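Local atomic coordinates of transaminase (PDB entry 5G0A), a protein that probably transfers amino groups between amines and carbonyl compounds, as an S-selective class III transaminase using pyridoxal-5'-phosphate as cofactor. Residues Lys298-Ser303 with Ala307-Val312; Lys280-Gln285 with Ile294-Gly299; Lys99-Asp104 with Val115-Thr120; Glu126-Ile131 with Leu265-Glu270. All coordinates share one frame; numbering follows the deposited sequence.

Interaction 1 (Lys298-Ser303 with Ala307-Val312); sequences KGLSSS and AGAVLV. With PLP (pyridoxal-5'-phosphate), chain K.
Leu300 presses its CD2 methyl onto the backbone at Gly308, 3.5 Å from Gly308 C, where the turn after the cofactor lysine folds back on the start of strand 308-313. This is the active-site turn of a fold type I pyridoxal-phosphate enzyme. The same methyl lies 3.9 Å from Ala307 CB and 3.9 Å from Ala309 CB; the glycine between these two alanines presents no side chain, leaving its main chain as the floor of the contact. With CG opposite the main-chain nitrogen (chi1 176°), the Leu300 branch extends across to this floor. Ser301 CB adds a looser touch on Ala307 CB.

A buried water joins the polar backbone: Lys298 O, Ser301 OG and Ala307 O all accept from it, and with two protons for three acceptors it probably shares them. Ser301 OG is also hydrogen-bonded to Leu305 O. Further out, Val341 of helix 335-350 packs on Leu300, Ser301 and Ala307, and Asn344 of that helix binds Gly299 O.

Lys298 opens this turn with its CB directed away from the strand; its chain bends at the last torsion (chi4 118°) and is covalently bonded through NZ to PLP C4A at 1.5 Å.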
# COMPACT_ATOMS: atom_id res chain seq x y z
N LYS B 298 -9.63 17.79 -22.68
CA LYS B 298 -9.26 19.16 -23.16
C LYS B 298 -9.71 19.43 -24.59
O LYS B 298 -10.90 19.72 -24.82
CB LYS B 298 -7.76 19.40 -22.93
CG LYS B 298 -7.42 19.41 -21.44
CD LYS B 298 -5.96 19.76 -21.13
CE LYS B 298 -5.72 20.10 -19.64
NZ LYS B 298 -4.79 19.14 -19.03
N GLY B 299 -8.80 19.28 -25.57
CA GLY B 299 -9.15 19.49 -26.99
C GLY B 299 -10.14 18.51 -27.61
O GLY B 299 -10.66 18.77 -28.70
N LEU B 300 -10.40 17.39 -26.92
CA LEU B 300 -11.46 16.46 -27.31
C LEU B 300 -12.82 17.13 -27.56
O LEU B 300 -13.52 16.80 -28.53
CB LEU B 300 -11.61 15.35 -26.25
CG LEU B 300 -12.74 14.34 -26.46
CD1 LEU B 300 -12.57 13.51 -27.74
CD2 LEU B 300 -12.96 13.43 -25.24
N SER B 301 -13.16 18.06 -26.68
CA SER B 301 -14.33 18.92 -26.89
C SER B 301 -13.99 20.41 -26.95
O SER B 301 -14.92 21.23 -27.02
CB SER B 301 -15.37 18.67 -25.77
OG SER B 301 -14.85 19.14 -24.54
N SER B 302 -12.70 20.76 -26.90
CA SER B 302 -12.19 22.13 -26.75
C SER B 302 -12.87 22.82 -25.59
O SER B 302 -13.18 24.02 -25.67
CB SER B 302 -12.32 22.95 -28.05
OG SER B 302 -11.52 22.35 -29.06
N SER B 303 -13.09 22.04 -24.52
CA SER B 303 -13.72 22.49 -23.28
C SER B 303 -15.13 23.05 -23.45
O SER B 303 -15.63 23.68 -22.54
CB SER B 303 -12.85 23.54 -22.58
OG SER B 303 -11.51 23.05 -22.43
N ALA B 307 -15.74 16.39 -21.29
CA ALA B 307 -15.59 15.08 -21.90
C ALA B 307 -14.14 14.63 -21.79
O ALA B 307 -13.21 15.44 -21.84
CB ALA B 307 -15.97 15.13 -23.37
N GLY B 308 -13.97 13.30 -21.64
CA GLY B 308 -12.66 12.67 -21.71
C GLY B 308 -12.86 11.35 -22.42
O GLY B 308 -14.00 10.93 -22.68
N ALA B 309 -11.77 10.68 -22.79
CA ALA B 309 -11.92 9.40 -23.44
C ALA B 309 -10.65 8.60 -23.34
O ALA B 309 -9.55 9.18 -23.29
CB ALA B 309 -12.25 9.57 -24.92
N VAL B 310 -10.81 7.29 -23.44
CA VAL B 310 -9.65 6.42 -23.62
C VAL B 310 -9.85 5.63 -24.91
O VAL B 310 -10.96 5.18 -25.20
CB VAL B 310 -9.42 5.52 -22.36
CG1 VAL B 310 -10.64 4.64 -22.09
CG2 VAL B 310 -8.18 4.66 -22.56
N LEU B 311 -8.78 5.47 -25.68
CA LEU B 311 -8.81 4.68 -26.91
C LEU B 311 -7.77 3.57 -26.74
O LEU B 311 -6.62 3.85 -26.42
CB LEU B 311 -8.44 5.54 -28.11
CG LEU B 311 -8.19 4.80 -29.45
CD1 LEU B 311 -9.46 4.09 -29.92
CD2 LEU B 311 -7.67 5.81 -30.48
N VAL B 312 -8.23 2.34 -26.89
CA VAL B 312 -7.36 1.18 -26.71
C VAL B 312 -7.19 0.46 -28.05
O VAL B 312 -8.05 0.57 -28.93
CB VAL B 312 -7.92 0.16 -25.68
CG1 VAL B 312 -8.22 0.85 -24.33
CG2 VAL B 312 -9.17 -0.56 -26.19
N1 PLP K . -3.15 14.43 -18.34
C2 PLP K . -2.50 15.50 -18.86
C2A PLP K . -1.24 15.31 -19.67
C3 PLP K . -3.08 16.86 -18.70
O3 PLP K . -2.50 17.95 -19.23
C4 PLP K . -4.32 17.01 -17.93
C4A PLP K . -4.97 18.39 -17.78
C5 PLP K . -4.89 15.76 -17.38
C6 PLP K . -4.26 14.54 -17.60
C5A PLP K . -6.14 15.76 -16.51
O4P PLP K . -7.29 16.26 -17.17
P PLP K . -8.47 16.85 -16.24
O1P PLP K . -9.54 17.07 -17.28
O2P PLP K . -8.84 15.84 -15.17
O3P PLP K . -7.93 18.13 -15.65
O HOH W 1 -12.85 17.51 -23.53

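Interaction 2 (Lys280-Gln285 with Ile294-Gly299). With PLP (pyridoxal-5'-phosphate), chain K.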
# COMPACT_ATOMS: atom_id res chain seq x y z
N LYS B 280 -0.20 18.29 -35.32
CA LYS B 280 -0.68 17.03 -35.89
C LYS B 280 -1.90 16.64 -35.05
O LYS B 280 -2.16 17.30 -34.03
CB LYS B 280 0.41 15.94 -35.82
CG LYS B 280 1.60 16.21 -36.74
CD LYS B 280 2.58 15.05 -36.78
CE LYS B 280 3.69 15.33 -37.80
NZ LYS B 280 3.22 15.13 -39.21
N TRP B 281 -2.64 15.63 -35.47
CA TRP B 281 -3.83 15.23 -34.69
C TRP B 281 -3.43 14.90 -33.25
O TRP B 281 -4.06 15.38 -32.30
CB TRP B 281 -4.58 14.08 -35.33
CG TRP B 281 -5.51 14.59 -36.41
CD1 TRP B 281 -5.34 14.46 -37.76
CD2 TRP B 281 -6.74 15.32 -36.22
NE1 TRP B 281 -6.39 15.08 -38.44
CE2 TRP B 281 -7.27 15.58 -37.51
CE3 TRP B 281 -7.45 15.76 -35.09
CZ2 TRP B 281 -8.46 16.28 -37.70
CZ3 TRP B 281 -8.65 16.45 -35.28
CH2 TRP B 281 -9.14 16.70 -36.58
N PHE B 282 -2.35 14.13 -33.10
CA PHE B 282 -1.87 13.75 -31.75
C PHE B 282 -0.37 13.91 -31.61
O PHE B 282 0.37 13.76 -32.58
CB PHE B 282 -2.27 12.32 -31.43
CG PHE B 282 -3.74 12.12 -31.31
CD1 PHE B 282 -4.40 12.51 -30.15
CD2 PHE B 282 -4.48 11.58 -32.35
CE1 PHE B 282 -5.78 12.33 -30.02
CE2 PHE B 282 -5.85 11.40 -32.24
CZ PHE B 282 -6.51 11.79 -31.09
N GLY B 283 0.07 14.22 -30.39
CA GLY B 283 1.48 14.45 -30.09
C GLY B 283 2.38 13.29 -30.50
O GLY B 283 3.48 13.53 -31.01
N TYR B 284 1.92 12.06 -30.28
CA TYR B 284 2.77 10.89 -30.60
C TYR B 284 3.08 10.79 -32.09
O TYR B 284 4.05 10.14 -32.48
CB TYR B 284 2.17 9.54 -30.10
CG TYR B 284 0.95 9.05 -30.87
CD1 TYR B 284 1.11 8.29 -32.04
CD2 TYR B 284 -0.34 9.32 -30.42
CE1 TYR B 284 0.01 7.83 -32.74
CE2 TYR B 284 -1.46 8.86 -31.12
CZ TYR B 284 -1.27 8.14 -32.29
OH TYR B 284 -2.34 7.67 -32.99
N GLN B 285 2.24 11.41 -32.91
CA GLN B 285 2.40 11.31 -34.38
C GLN B 285 3.64 12.00 -34.93
O GLN B 285 4.02 11.76 -36.09
CB GLN B 285 1.14 11.80 -35.10
CG GLN B 285 -0.05 10.89 -34.81
CD GLN B 285 -1.33 11.36 -35.45
OE1 GLN B 285 -1.68 12.55 -35.40
NE2 GLN B 285 -2.04 10.44 -36.05
N ILE B 294 -4.26 5.45 -25.70
CA ILE B 294 -4.15 6.89 -25.40
C ILE B 294 -5.30 7.39 -24.54
O ILE B 294 -6.40 6.82 -24.54
CB ILE B 294 -4.02 7.82 -26.65
CG1 ILE B 294 -5.33 7.88 -27.47
CG2 ILE B 294 -2.73 7.46 -27.44
CD1 ILE B 294 -5.24 8.88 -28.63
N THR B 295 -5.01 8.47 -23.81
CA THR B 295 -6.01 9.16 -23.00
C THR B 295 -6.24 10.55 -23.57
O THR B 295 -5.30 11.18 -24.07
CB THR B 295 -5.57 9.25 -21.52
OG1 THR B 295 -4.25 9.78 -21.45
CG2 THR B 295 -5.59 7.87 -20.88
N MET B 296 -7.49 11.01 -23.49
CA MET B 296 -7.92 12.27 -24.13
C MET B 296 -8.82 13.06 -23.20
O MET B 296 -9.49 12.51 -22.34
CB MET B 296 -8.69 11.98 -25.42
CG MET B 296 -7.84 11.32 -26.52
SD MET B 296 -8.85 10.59 -27.81
CE MET B 296 -9.29 9.03 -27.03
N GLY B 297 -8.82 14.37 -23.42
CA GLY B 297 -9.62 15.35 -22.65
C GLY B 297 -9.37 16.68 -23.37
O GLY B 297 -8.98 16.69 -24.54
N LYS B 298 -9.63 17.79 -22.68
CA LYS B 298 -9.26 19.16 -23.16
C LYS B 298 -9.71 19.43 -24.59
O LYS B 298 -10.90 19.72 -24.82
CB LYS B 298 -7.76 19.40 -22.93
CG LYS B 298 -7.42 19.41 -21.44
CD LYS B 298 -5.96 19.76 -21.13
CE LYS B 298 -5.72 20.10 -19.64
NZ LYS B 298 -4.79 19.14 -19.03
N GLY B 299 -8.80 19.28 -25.57
CA GLY B 299 -9.15 19.49 -26.99
C GLY B 299 -10.14 18.51 -27.61
O GLY B 299 -10.66 18.77 -28.70
N1 PLP K . -3.15 14.43 -18.34
C2 PLP K . -2.50 15.50 -18.86
C2A PLP K . -1.24 15.31 -19.67
C3 PLP K . -3.08 16.86 -18.70
O3 PLP K . -2.50 17.95 -19.23
C4 PLP K . -4.32 17.01 -17.93
C4A PLP K . -4.97 18.39 -17.78
C5 PLP K . -4.89 15.76 -17.38
C6 PLP K . -4.26 14.54 -17.60
C5A PLP K . -6.14 15.76 -16.51
O4P PLP K . -7.29 16.26 -17.17
P PLP K . -8.47 16.85 -16.24
O1P PLP K . -9.54 17.07 -17.28
O2P PLP K . -8.84 15.84 -15.17
O3P PLP K . -7.93 18.13 -15.65
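Phe282 lays one ring face under the CD1 methyl of Ile294, a CH-pi contact that joins a loop to strand 293-296 of the central seven-stranded sheet in this fold type I aminotransferase. The methyl stands 4.0 Å from the ring centroid of Phe282 and is displaced toward its rim, with CE1 as the nearest carbon. The extended chi2 of Ile294 (175°) carries CD1 out to the ring, while its other branch, CG2, meets Tyr284 CE2 at 4.1 Å.

A Met-aromatic contact extends the patch: Met296 SD comes obliquely to the same phenyl ring, 5.2 Å from the Phe282 centroid. Phe275 meets that ring edge-to-face. Beyond Met296, where the strand ends, the chain passes through Gly297 to the cofactor lysine.

Hydrogen bonds shape the loop rather than crossing the contact. Glu270 accepts from Gly283 N and Tyr284 N, tying the turn to the end of strand 265-269, and Tyr284 OH is hydrogen-bonded to Glu109 and Trp111. Within the loop Gln285 N donates to Phe282 O, and the Gln285 side chain returns the grip: its OE1 accepts from Phe282 N at 2.9 Å, with the donor standing 44° out of the carbonyl plane.

Interaction 3 (Lys99-Asp104 with Val115-Thr120). With PLP (pyridoxal-5'-phosphate), chain K.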
# COMPACT_ATOMS: atom_id res chain seq x y z
N LYS B 99 -16.60 6.83 -33.89
CA LYS B 99 -16.36 6.61 -35.33
C LYS B 99 -15.45 7.70 -35.92
O LYS B 99 -14.52 7.41 -36.68
CB LYS B 99 -17.69 6.48 -36.11
CG LYS B 99 -17.51 6.29 -37.63
CD LYS B 99 -17.43 7.62 -38.34
CE LYS B 99 -17.39 7.48 -39.86
NZ LYS B 99 -17.59 8.80 -40.52
N ILE B 100 -15.70 8.96 -35.56
CA ILE B 100 -14.87 10.06 -36.02
C ILE B 100 -13.43 9.86 -35.61
O ILE B 100 -12.52 10.00 -36.42
CB ILE B 100 -15.38 11.42 -35.53
CG1 ILE B 100 -16.76 11.68 -36.16
CG2 ILE B 100 -14.39 12.53 -35.89
CD1 ILE B 100 -17.47 12.87 -35.54
N ILE B 101 -13.22 9.53 -34.34
CA ILE B 101 -11.85 9.38 -33.86
C ILE B 101 -11.15 8.22 -34.56
O ILE B 101 -10.03 8.38 -35.04
CB ILE B 101 -11.79 9.20 -32.32
CG1 ILE B 101 -12.18 10.51 -31.64
CG2 ILE B 101 -10.37 8.78 -31.88
CD1 ILE B 101 -12.48 10.33 -30.16
N ILE B 102 -11.83 7.08 -34.69
CA ILE B 102 -11.19 5.86 -35.20
C ILE B 102 -11.06 5.84 -36.73
O ILE B 102 -10.01 5.45 -37.26
CB ILE B 102 -11.87 4.59 -34.62
CG1 ILE B 102 -11.58 4.51 -33.09
CG2 ILE B 102 -11.42 3.31 -35.34
CD1 ILE B 102 -12.51 3.59 -32.31
N GLU B 103 -12.11 6.29 -37.42
CA GLU B 103 -12.18 6.14 -38.88
C GLU B 103 -11.96 7.42 -39.69
O GLU B 103 -11.66 7.32 -40.89
CB GLU B 103 -13.51 5.51 -39.29
CG GLU B 103 -13.75 4.12 -38.73
CD GLU B 103 -12.67 3.12 -39.11
OE1 GLU B 103 -11.63 3.52 -39.67
OE2 GLU B 103 -12.85 1.92 -38.82
N ASP B 104 -12.15 8.59 -39.07
CA ASP B 104 -11.96 9.88 -39.77
C ASP B 104 -10.70 10.66 -39.37
O ASP B 104 -10.17 11.46 -40.14
CB ASP B 104 -13.21 10.76 -39.65
CG ASP B 104 -14.47 10.04 -40.10
OD1 ASP B 104 -14.38 9.10 -40.94
OD2 ASP B 104 -15.56 10.42 -39.62
N VAL B 115 -13.15 2.92 -28.08
CA VAL B 115 -13.14 4.07 -27.19
C VAL B 115 -14.10 3.84 -26.01
O VAL B 115 -15.20 3.22 -26.15
CB VAL B 115 -13.60 5.37 -27.95
CG1 VAL B 115 -13.68 6.57 -27.01
CG2 VAL B 115 -12.69 5.70 -29.13
N ARG B 116 -13.72 4.36 -24.84
CA ARG B 116 -14.66 4.55 -23.73
C ARG B 116 -14.66 6.03 -23.41
O ARG B 116 -13.61 6.59 -23.10
CB ARG B 116 -14.27 3.77 -22.46
CG ARG B 116 -15.11 4.19 -21.22
CD ARG B 116 -15.29 3.02 -20.24
NE ARG B 116 -15.98 3.44 -19.00
CZ ARG B 116 -17.30 3.52 -18.86
NH1 ARG B 116 -18.11 3.26 -19.90
NH2 ARG B 116 -17.81 3.89 -17.70
N PHE B 117 -15.84 6.66 -23.49
CA PHE B 117 -15.93 8.07 -23.12
C PHE B 117 -16.22 8.21 -21.63
O PHE B 117 -17.02 7.46 -21.07
CB PHE B 117 -17.04 8.76 -23.93
CG PHE B 117 -16.71 8.90 -25.38
CD1 PHE B 117 -15.81 9.87 -25.79
CD2 PHE B 117 -17.31 8.07 -26.34
CE1 PHE B 117 -15.48 10.03 -27.14
CE2 PHE B 117 -16.99 8.21 -27.69
CZ PHE B 117 -16.08 9.20 -28.09
N VAL B 118 -15.57 9.21 -21.05
CA VAL B 118 -15.80 9.63 -19.67
C VAL B 118 -15.92 11.15 -19.63
O VAL B 118 -16.10 11.78 -20.68
CB VAL B 118 -14.68 9.09 -18.72
CG1 VAL B 118 -14.82 7.57 -18.54
CG2 VAL B 118 -13.28 9.43 -19.27
N SER B 119 -15.85 11.77 -18.44
CA SER B 119 -16.15 13.22 -18.40
C SER B 119 -14.94 14.12 -18.28
O SER B 119 -15.07 15.33 -18.51
CB SER B 119 -17.13 13.57 -17.26
OG SER B 119 -18.39 12.95 -17.49
N THR B 120 -13.79 13.57 -17.89
CA THR B 120 -12.60 14.38 -17.64
C THR B 120 -11.32 13.64 -18.06
O THR B 120 -11.33 12.43 -18.26
CB THR B 120 -12.46 14.79 -16.15
OG1 THR B 120 -12.15 13.65 -15.34
CG2 THR B 120 -13.76 15.45 -15.59
N1 PLP K . -3.15 14.43 -18.34
C2 PLP K . -2.50 15.50 -18.86
C2A PLP K . -1.24 15.31 -19.67
C3 PLP K . -3.08 16.86 -18.70
O3 PLP K . -2.50 17.95 -19.23
C4 PLP K . -4.32 17.01 -17.93
C4A PLP K . -4.97 18.39 -17.78
C5 PLP K . -4.89 15.76 -17.38
C6 PLP K . -4.26 14.54 -17.60
C5A PLP K . -6.14 15.76 -16.51
O4P PLP K . -7.29 16.26 -17.17
P PLP K . -8.47 16.85 -16.24
O1P PLP K . -9.54 17.07 -17.28
O2P PLP K . -8.84 15.84 -15.17
O3P PLP K . -7.93 18.13 -15.65
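Ile102 and Val115 mark the nearest approach of the two backbones, their CA atoms 8.4 Å apart; segment 99-104 lies near the end of helix 92-105, and residues 115-118 finish strand 112-118. The helix widens into a pi-type turn over 100-104. No hydrogen bond passes between the segments, and side chains alone fill the gap.

Ile102 CD1 meets Val115 CG2 at 3.8 Å, the two side chains sliding past each other in opposite directions. From the preceding residue, Ile101 CD1 reaches Phe117 CE1 more loosely, at 4.3 Å, approaching the ring obliquely. The ring itself is steadied from within its own strand: Val115 CG1, set opposite the main-chain nitrogen by a chi1 of 176°, sits over the centre of one Phe117 face, 3.6 Å above the plane. Ala97 and Ala98 of the helix and Met338 of helix 335-350 also touch Phe117.

Within this chain, strand 112-118 forms one edge of the seven-stranded sheet of the fold type I large domain, and runs antiparallel to its neighbour 308-313. Val115 also makes backbone hydrogen bonds to the second subunit. Past the strand, Thr120 N-caps helix 121-136, its OG1 accepting from Glu123 N; the same hydroxyl is hydrogen-bonded to Glu123 of the second subunit. This helix start faces the cofactor phosphate, with Thr120 CB 3.9 Å from PLP O1P, and Gly121 N and Ser122 OG hydrogen-bonded to PLP.

On the helix, a salt bridge joins residues five positions apart: Lys99 NZ approaches the syn lone pair of Asp104 OD2 at 2.7 Å.

Interaction 4 (Glu126-Ile131 with Leu265-Glu270); sequences ETALNI and LWINDE. Unlike the reference sequence in segment 265-270: Asn268 (reference Thr). With PLP (pyridoxal-5'-phosphate), chain K.
Ala128 and Leu129 of helix 121-136 receive the side chain of Ile267 from strand 265-269, a contact of side-chain methyls in which one methyl also lies against the helix backbone. Both branches of Ile267 take part. CG2 faces Ala128 CB at 4.4 Å, while CD1 lies 4.1 Å from the backbone Ala128 O and 4.4 Å from Leu129 CD2. A chi1 of -58° sets CG1 beside the main-chain nitrogen and CG2 opposite it, so that CG2 is directed to Ala128 CB while the CG1 branch carries CD1 toward Ala128 O and Leu129. The CB of Leu129 starts out away from the strand, and only the end of the chain turns back to meet CD1. These are loose van der Waals distances. Ala128 also touches Ile293 and Thr295 of the adjoining strand.

The pairing packs a helix on one face of the sheet in the alpha/beta large domain of a fold type I pyridoxal-phosphate enzyme, where strand 265-269 runs parallel to both its neighbours, 231-236 and 293-296. Ala132, further along the helix, touches Leu265 and Ile267.

Polar contacts gather at the strand's C-terminal end. Asp269 points its carboxylate to the cofactor ring, OD2 lying 2.8 Å from PLP N1; this is the position from which an aspartate of the family is thought to support the ring as an electron sink. Its geometry has a second shell: OD2 is also hydrogen-bonded to His149 ND1, and OD1 to Val271 N. One residue back, Asn268 OD1 is hydrogen-bonded to Thr236 OG1.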
# COMPACT_ATOMS: atom_id res chain seq x y z
N GLU B 126 -7.60 7.33 -15.31
CA GLU B 126 -8.06 6.24 -14.40
C GLU B 126 -8.46 5.01 -15.20
O GLU B 126 -8.10 3.86 -14.86
CB GLU B 126 -9.24 6.68 -13.50
CG GLU B 126 -8.95 7.87 -12.58
CD GLU B 126 -8.24 7.46 -11.28
OE1 GLU B 126 -8.13 6.26 -10.98
OE2 GLU B 126 -7.81 8.37 -10.56
N THR B 127 -9.21 5.25 -16.27
CA THR B 127 -9.75 4.15 -17.05
C THR B 127 -8.61 3.39 -17.76
O THR B 127 -8.61 2.17 -17.79
CB THR B 127 -10.79 4.67 -18.07
OG1 THR B 127 -11.79 5.41 -17.35
CG2 THR B 127 -11.48 3.50 -18.76
N ALA B 128 -7.68 4.13 -18.33
CA ALA B 128 -6.52 3.56 -19.01
C ALA B 128 -5.70 2.71 -18.06
O ALA B 128 -5.24 1.64 -18.45
CB ALA B 128 -5.64 4.66 -19.57
N LEU B 129 -5.47 3.20 -16.84
CA LEU B 129 -4.70 2.41 -15.87
C LEU B 129 -5.43 1.10 -15.56
O LEU B 129 -4.81 0.04 -15.54
CB LEU B 129 -4.48 3.21 -14.59
CG LEU B 129 -3.59 4.45 -14.78
CD1 LEU B 129 -3.64 5.28 -13.49
CD2 LEU B 129 -2.15 4.15 -15.20
N ASN B 130 -6.74 1.19 -15.32
CA ASN B 130 -7.55 0.01 -15.05
C ASN B 130 -7.45 -1.02 -16.19
O ASN B 130 -7.28 -2.23 -15.95
CB ASN B 130 -9.02 0.40 -14.82
CG ASN B 130 -9.21 1.19 -13.53
OD1 ASN B 130 -8.30 1.27 -12.70
ND2 ASN B 130 -10.41 1.77 -13.35
N ILE B 131 -7.58 -0.53 -17.43
CA ILE B 131 -7.57 -1.42 -18.58
C ILE B 131 -6.20 -2.06 -18.78
O ILE B 131 -6.12 -3.27 -19.03
CB ILE B 131 -8.01 -0.69 -19.88
CG1 ILE B 131 -9.50 -0.33 -19.81
CG2 ILE B 131 -7.75 -1.56 -21.12
CD1 ILE B 131 -9.90 0.76 -20.80
N LEU B 265 2.88 -2.70 -21.99
CA LEU B 265 2.11 -1.72 -22.75
C LEU B 265 2.71 -0.31 -22.70
O LEU B 265 3.41 0.06 -21.75
CB LEU B 265 0.64 -1.70 -22.26
CG LEU B 265 -0.18 -2.97 -22.40
CD1 LEU B 265 -1.56 -2.77 -21.75
CD2 LEU B 265 -0.31 -3.43 -23.87
N TRP B 266 2.44 0.47 -23.75
CA TRP B 266 2.74 1.89 -23.77
C TRP B 266 1.45 2.71 -23.84
O TRP B 266 0.68 2.61 -24.80
CB TRP B 266 3.72 2.26 -24.93
CG TRP B 266 3.93 3.74 -25.08
CD1 TRP B 266 4.08 4.66 -24.07
CD2 TRP B 266 4.04 4.47 -26.31
NE1 TRP B 266 4.24 5.92 -24.60
CE2 TRP B 266 4.23 5.83 -25.96
CE3 TRP B 266 4.01 4.12 -27.67
CZ2 TRP B 266 4.36 6.84 -26.92
CZ3 TRP B 266 4.14 5.13 -28.62
CH2 TRP B 266 4.31 6.47 -28.24
N ILE B 267 1.19 3.45 -22.77
CA ILE B 267 0.07 4.39 -22.72
C ILE B 267 0.66 5.75 -23.01
O ILE B 267 1.51 6.23 -22.27
CB ILE B 267 -0.58 4.44 -21.31
CG1 ILE B 267 -1.07 3.05 -20.88
CG2 ILE B 267 -1.70 5.51 -21.31
CD1 ILE B 267 -1.49 2.97 -19.39
N ASN B 268 0.21 6.41 -24.08
CA ASN B 268 0.56 7.82 -24.19
C ASN B 268 -0.62 8.72 -23.81
O ASN B 268 -1.72 8.53 -24.31
CB ASN B 268 1.11 8.23 -25.57
CG ASN B 268 1.70 9.62 -25.53
OD1 ASN B 268 2.62 9.90 -24.72
ND2 ASN B 268 1.17 10.52 -26.35
N ASP B 269 -0.35 9.64 -22.90
CA ASP B 269 -1.35 10.55 -22.38
C ASP B 269 -1.45 11.75 -23.31
O ASP B 269 -0.53 12.58 -23.36
CB ASP B 269 -0.95 10.99 -20.96
CG ASP B 269 -2.03 11.83 -20.26
OD1 ASP B 269 -2.99 12.28 -20.93
OD2 ASP B 269 -1.92 12.00 -19.02
N GLU B 270 -2.54 11.80 -24.08
CA GLU B 270 -2.76 12.87 -25.06
C GLU B 270 -3.77 13.89 -24.58
O GLU B 270 -4.35 14.60 -25.39
CB GLU B 270 -3.30 12.27 -26.37
CG GLU B 270 -2.29 11.47 -27.21
CD GLU B 270 -1.26 12.34 -27.93
OE1 GLU B 270 -1.50 13.56 -28.13
OE2 GLU B 270 -0.20 11.81 -28.31
N1 PLP K . -3.15 14.43 -18.34
C2 PLP K . -2.50 15.50 -18.86
C2A PLP K . -1.24 15.31 -19.67
C3 PLP K . -3.08 16.86 -18.70
O3 PLP K . -2.50 17.95 -19.23
C4 PLP K . -4.32 17.01 -17.93
C4A PLP K . -4.97 18.39 -17.78
C5 PLP K . -4.89 15.76 -17.38
C6 PLP K . -4.26 14.54 -17.60
C5A PLP K . -6.14 15.76 -16.51
O4P PLP K . -7.29 16.26 -17.17
P PLP K . -8.47 16.85 -16.24
O1P PLP K . -9.54 17.07 -17.28
O2P PLP K . -8.84 15.84 -15.17
O3P PLP K . -7.93 18.13 -15.65

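Overall arrangement
From the N terminus, interaction 3 comes first, closing a short loop between helix 92-105 and edge strand 112-118. Interaction 4 then spans 134 residues, bringing helix 121-136 against strand 265-269. Interaction 2 closes the latter part of the connection from strand 265-269 to strand 293-296, and interaction 1 closes the turn into strand 308-313, sharing Lys298 and Gly299 with interaction 2. None nests within or crosses another; they follow in series. In the sheet their strands lie side by side, in the order 112-118, 308-313, 293-296, 265-269, with backbone bonds such as Gly308 N to Val118 O linking neighbours. Each pair of segments holds a cofactor-pocket residue: Thr120, Asp269 or Lys298.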